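PDB 3QH4: esterase LipW from Mycobacterium marinum, which probably hydrolyses carboxylic ester bonds, as an alpha/beta-hydrolase of the family that includes heroin esterase, with strict selectivity for its substrates. Local coordinates for residues His193-Asp198 / Thr250-Gly255; Gln8-Asp13 / Phe208-Ala213. One frame throughout, in Å; residues are numbered along the deposited sequence.

Contact 1: His193-Asp198 / Thr250-Gly255; sequences HQPVLD and TLITCG
H193 and T253 meet on one face of the central sheet, where the hydroxyl OG1 of T253 reaches the imidazole at its edge, in the ring plane, and lies 2.8 Å from ND1 in a hydrogen bond whose proton could belong to either atom. The two side chains stand about at right angles. T253 directs OG1 into the position between its backbone N and carbonyl carbon (chi1 50°), while H193 swings its ring away from its own N (chi1 178°). The other ring nitrogen, NE2, is hydrogen-bonded to OD1 of D291, so both nitrogens are engaged and the rotation of the ring is fixed. CG of Q194 lies over the centre of one ring face, 3.6 Å above the plane.

This is the pairing of neighbouring parallel strands in an alpha/beta-hydrolase sheet, H193 being the last residue of strand 189-193 and bridged to T253. Past it the chain turns off: Q194 N still donates to T253 O at 2.7 Å, but with a bent N-H...O angle of 133° and from above the carbonyl plane. The amide of Q194 is carried along an extended chain; its OE1 accepts from G289 N and from a water, which in turn takes the N-H of G255, and its NE2 bonds to S165 OG. Its CB rests 4.1 Å from SG of C254.

Further along 193-198, P195 meets I252 through its CG, 3.8 Å from CD1, the two side chains again crossing steeply. I252 extends CG1 and CD1 toward the proline, and V264 of helix 261-273 packs against both residues. CD1 of L197 reaches the same I252 CD1 at 4.3 Å.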
loop_
_atom_site.group_PDB
_atom_site.type_symbol
_atom_site.label_atom_id
_atom_site.label_comp_id
_atom_site.label_asym_id
_atom_site.label_seq_id
_atom_site.Cartn_x
_atom_site.Cartn_y
_atom_site.Cartn_z
ATOM N N HIS A 193 -0.943 5.330 -0.085
ATOM C CA HIS A 193 -0.045 5.739 0.993
ATOM C C HIS A 193 1.416 5.415 0.678
ATOM O O HIS A 193 1.758 4.268 0.371
ATOM C CB HIS A 193 -0.490 5.140 2.347
ATOM C CG HIS A 193 0.429 5.481 3.481
ATOM N ND1 HIS A 193 0.869 6.768 3.717
ATOM C CD2 HIS A 193 0.979 4.708 4.453
ATOM C CE1 HIS A 193 1.666 6.771 4.775
ATOM N NE2 HIS A 193 1.759 5.533 5.230
ATOM N N GLN A 194 2.250 6.450 0.802
ATOM C CA GLN A 194 3.694 6.413 0.511
ATOM C C GLN A 194 4.004 5.461 -0.667
ATOM O O GLN A 194 4.840 4.557 -0.520
ATOM C CB GLN A 194 4.487 6.064 1.809
ATOM C CG GLN A 194 4.025 4.740 2.454
ATOM C CD GLN A 194 4.700 4.376 3.752
ATOM O OE1 GLN A 194 5.402 5.181 4.361
ATOM N NE2 GLN A 194 4.464 3.142 4.202
ATOM N N PRO A 195 3.344 5.683 -1.823
ATOM C CA PRO A 195 3.428 4.713 -2.938
ATOM C C PRO A 195 4.776 4.631 -3.653
ATOM O O PRO A 195 5.484 5.632 -3.825
ATOM C CB PRO A 195 2.361 5.198 -3.920
ATOM C CG PRO A 195 2.300 6.735 -3.695
ATOM C CD PRO A 195 2.473 6.834 -2.168
ATOM N N VAL A 196 5.133 3.408 -3.988
ATOM C CA VAL A 196 6.212 3.128 -4.912
ATOM C C VAL A 196 5.625 3.361 -6.314
ATOM O O VAL A 196 4.620 2.728 -6.661
ATOM C CB VAL A 196 6.659 1.665 -4.703
ATOM C CG1 VAL A 196 7.587 1.262 -5.839
ATOM C CG2 VAL A 196 7.367 1.552 -3.319
ATOM N N LEU A 197 6.237 4.244 -7.114
ATOM C CA LEU A 197 5.634 4.667 -8.378
ATOM C C LEU A 197 6.524 4.615 -9.594
ATOM O O LEU A 197 6.012 4.424 -10.694
ATOM C CB LEU A 197 5.072 6.108 -8.240
ATOM C CG LEU A 197 3.901 6.218 -7.277
ATOM C CD1 LEU A 197 3.627 7.673 -7.046
ATOM C CD2 LEU A 197 2.686 5.551 -7.881
ATOM N N ASP A 198 7.836 4.755 -9.414
ATOM C CA ASP A 198 8.688 4.982 -10.572
ATOM C C ASP A 198 10.064 4.357 -10.382
ATOM O O ASP A 198 10.777 4.690 -9.424
ATOM C CB ASP A 198 8.810 6.494 -10.821
ATOM C CG ASP A 198 9.247 6.841 -12.255
ATOM O OD1 ASP A 198 9.901 6.029 -12.929
ATOM O OD2 ASP A 198 8.923 7.963 -12.730
ATOM N N THR A 250 -8.219 10.763 -5.838
ATOM C CA THR A 250 -7.040 10.190 -5.177
ATOM C C THR A 250 -6.734 10.886 -3.848
ATOM O O THR A 250 -6.913 12.116 -3.746
ATOM C CB THR A 250 -5.823 10.355 -6.120
ATOM O OG1 THR A 250 -6.067 9.605 -7.317
ATOM C CG2 THR A 250 -4.492 9.849 -5.475
ATOM N N LEU A 251 -6.314 10.093 -2.846
ATOM C CA LEU A 251 -5.586 10.605 -1.678
ATOM C C LEU A 251 -4.208 10.001 -1.784
ATOM O O LEU A 251 -4.071 8.777 -1.886
ATOM C CB LEU A 251 -6.222 10.186 -0.352
ATOM C CG LEU A 251 -5.336 10.497 0.861
ATOM C CD1 LEU A 251 -5.182 12.040 1.107
ATOM C CD2 LEU A 251 -5.937 9.818 2.114
ATOM N N ILE A 252 -3.189 10.857 -1.761
ATOM C CA ILE A 252 -1.811 10.368 -1.834
ATOM C C ILE A 252 -0.984 11.020 -0.735
ATOM O O ILE A 252 -0.987 12.250 -0.586
ATOM C CB ILE A 252 -1.242 10.557 -3.283
ATOM C CG1 ILE A 252 0.196 10.029 -3.383
ATOM C CG2 ILE A 252 -1.283 12.033 -3.739
ATOM C CD1 ILE A 252 0.742 10.004 -4.865
ATOM N N THR A 253 -0.243 10.201 0.020
ATOM C CA THR A 253 0.414 10.691 1.222
ATOM C C THR A 253 1.860 10.184 1.264
ATOM O O THR A 253 2.177 9.147 0.650
ATOM C CB THR A 253 -0.343 10.183 2.478
ATOM O OG1 THR A 253 -0.551 8.761 2.386
ATOM C CG2 THR A 253 -1.703 10.882 2.624
ATOM N N CYS A 254 2.753 10.912 1.948
ATOM C CA CYS A 254 4.126 10.414 2.112
ATOM C C CYS A 254 4.844 11.205 3.185
ATOM O O CYS A 254 4.573 12.394 3.345
ATOM C CB CYS A 254 4.878 10.585 0.781
ATOM S SG CYS A 254 6.359 9.547 0.675
ATOM N N GLY A 255 5.738 10.544 3.936
ATOM C CA GLY A 255 6.642 11.262 4.859
ATOM C C GLY A 255 7.699 11.985 4.036
ATOM O O GLY A 255 8.011 11.563 2.937
HETATM O O HOH W 1 6.372 7.787 4.019
#

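Contact 2: Gln8-Asp13 / Phe208-Ala213; sequences QPEAVD and FRATPA
A210 lies against E10 where the N-terminal arm crosses a loop of the alpha/beta-hydrolase chain, the one joining helix 203-207 to helix 216-227. Both segments are irregular here, and one backbone hydrogen bond joins them directly. Along the loop, R209 comes first: its CG is 4.1 Å from OE1 of E10, but its guanidinium turns elsewhere, NE donating to S206 O, and no salt bridge forms.

At A210 the methyl group lies against the flat face of the E10 carboxylate, CB 3.5 Å from CD. The glutamate chain runs extended beyond CG, which puts OE1 within reach of a water that donates to it and accepts from A210 N. The carbonyl of A210 receives E10 N at 2.8 Å, nearly straight at the hydrogen (173°) though from above the carbonyl plane, and P9 CA also approaches this oxygen. T211 gives its CA-H to E10 O, while CG2 faces the methyl of A11 at 4.1 Å and OG1 turns to F214 O. P212 then packs on P9: its CD is 3.5 Å from E10 O, and its CB meets CB of P9 at 3.7 Å.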
loop_
_atom_site.group_PDB
_atom_site.type_symbol
_atom_site.label_atom_id
_atom_site.label_comp_id
_atom_site.label_asym_id
_atom_site.label_seq_id
_atom_site.Cartn_x
_atom_site.Cartn_y
_atom_site.Cartn_z
ATOM N N GLN A 8 23.974 1.365 9.641
ATOM C CA GLN A 8 23.739 2.597 10.391
ATOM C C GLN A 8 22.986 3.599 9.517
ATOM O O GLN A 8 23.434 3.887 8.413
ATOM C CB GLN A 8 25.078 3.199 10.791
ATOM C CG GLN A 8 24.969 4.280 11.832
ATOM C CD GLN A 8 24.578 3.730 13.200
ATOM O OE1 GLN A 8 24.927 2.588 13.569
ATOM N NE2 GLN A 8 23.844 4.539 13.958
ATOM N N PRO A 9 21.835 4.111 9.990
ATOM C CA PRO A 9 21.020 4.973 9.111
ATOM C C PRO A 9 21.462 6.418 9.001
ATOM O O PRO A 9 22.030 6.989 9.964
ATOM C CB PRO A 9 19.627 4.949 9.763
ATOM C CG PRO A 9 19.898 4.655 11.233
ATOM C CD PRO A 9 21.164 3.781 11.258
ATOM N N GLU A 10 21.157 7.012 7.848
ATOM C CA GLU A 10 21.415 8.444 7.608
ATOM C C GLU A 10 20.172 9.255 7.838
ATOM O O GLU A 10 19.042 8.734 7.771
ATOM C CB GLU A 10 21.963 8.703 6.188
ATOM C CG GLU A 10 23.306 8.002 5.919
ATOM C CD GLU A 10 23.807 8.179 4.486
ATOM O OE1 GLU A 10 23.208 9.023 3.740
ATOM O OE2 GLU A 10 24.780 7.475 4.133
ATOM N N ALA A 11 20.392 10.545 8.088
ATOM C CA ALA A 11 19.344 11.578 8.172
ATOM C C ALA A 11 18.454 11.427 9.402
ATOM O O ALA A 11 17.340 11.951 9.435
ATOM C CB ALA A 11 18.457 11.600 6.884
ATOM N N VAL A 12 18.947 10.740 10.429
ATOM C CA VAL A 12 18.103 10.528 11.615
ATOM C C VAL A 12 17.772 11.838 12.336
ATOM O O VAL A 12 16.728 11.935 12.994
ATOM C CB VAL A 12 18.673 9.453 12.569
ATOM C CG1 VAL A 12 18.850 8.154 11.808
ATOM C CG2 VAL A 12 19.954 9.910 13.209
ATOM N N ASP A 13 18.642 12.834 12.197
ATOM C CA ASP A 13 18.422 14.144 12.803
ATOM C C ASP A 13 17.192 14.837 12.212
ATOM O O ASP A 13 16.651 15.769 12.826
ATOM C CB ASP A 13 19.672 15.043 12.676
ATOM C CG ASP A 13 20.068 15.350 11.220
ATOM O OD1 ASP A 13 20.113 14.427 10.382
ATOM O OD2 ASP A 13 20.356 16.550 10.933
ATOM N N PHE A 208 18.117 10.178 -0.062
ATOM C CA PHE A 208 17.783 9.231 0.966
ATOM C C PHE A 208 18.228 7.814 0.587
ATOM O O PHE A 208 17.485 6.846 0.754
ATOM C CB PHE A 208 16.292 9.321 1.291
ATOM C CG PHE A 208 15.862 10.696 1.718
ATOM C CD1 PHE A 208 16.575 11.388 2.695
ATOM C CD2 PHE A 208 14.772 11.312 1.113
ATOM C CE1 PHE A 208 16.187 12.689 3.089
ATOM C CE2 PHE A 208 14.362 12.589 1.498
ATOM C CZ PHE A 208 15.077 13.286 2.478
ATOM N N ARG A 209 19.472 7.712 0.103
ATOM C CA ARG A 209 20.058 6.448 -0.264
ATOM C C ARG A 209 20.164 5.555 0.955
ATOM O O ARG A 209 20.311 4.340 0.799
ATOM C CB ARG A 209 21.469 6.637 -0.877
ATOM C CG ARG A 209 22.478 7.367 0.050
ATOM C CD ARG A 209 23.804 7.705 -0.659
ATOM N NE ARG A 209 23.631 8.849 -1.576
ATOM C CZ ARG A 209 24.625 9.470 -2.228
ATOM N NH1 ARG A 209 25.894 9.056 -2.126
ATOM N NH2 ARG A 209 24.344 10.522 -2.979
ATOM N N ALA A 210 20.097 6.131 2.165
ATOM C CA ALA A 210 20.466 5.314 3.365
ATOM C C ALA A 210 19.715 5.664 4.634
ATOM O O ALA A 210 20.182 5.439 5.761
ATOM C CB ALA A 210 21.991 5.364 3.582
ATOM N N THR A 211 18.526 6.195 4.436
ATOM C CA THR A 211 17.615 6.427 5.547
ATOM C C THR A 211 17.224 5.112 6.246
ATOM O O THR A 211 17.270 4.018 5.640
ATOM C CB THR A 211 16.326 7.121 5.015
ATOM O OG1 THR A 211 15.917 6.516 3.775
ATOM C CG2 THR A 211 16.595 8.598 4.786
ATOM N N PRO A 212 16.787 5.209 7.518
ATOM C CA PRO A 212 16.271 4.013 8.180
ATOM C C PRO A 212 14.965 3.505 7.541
ATOM O O PRO A 212 14.301 4.252 6.821
ATOM C CB PRO A 212 15.996 4.495 9.603
ATOM C CG PRO A 212 15.671 5.972 9.454
ATOM C CD PRO A 212 16.482 6.454 8.253
ATOM N N ALA A 213 14.651 2.235 7.804
ATOM C CA ALA A 213 13.376 1.565 7.440
ATOM C C ALA A 213 13.263 1.200 5.963
ATOM O O ALA A 213 13.044 0.033 5.627
ATOM C CB ALA A 213 12.142 2.352 7.947
HETATM O O HOH W 2 20.544 8.920 2.884
#

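Overall arrangement
Contact 1 is buried, its centre about 8 Å from the centre of the chain, whereas contact 2 is partly buried, its centre about 21 Å from the centre of the chain. The two contacts have centres about 19 Å apart and nearest atoms about 7 Å apart, without touching; along the sequence their segments alternate, 193-198 and 208-213 following one another between 8-13 and 250-255. S166, H288 and D258 are placed as a Ser-His-Asp triad would be and are probably the catalytic residues, as in other alpha/beta-hydrolases. Contact 1 borders this likely active site: Q194 touches D258 and H288. Contact 2 is more peripheral, though T211 lies near the triad without touching it and packs on I257.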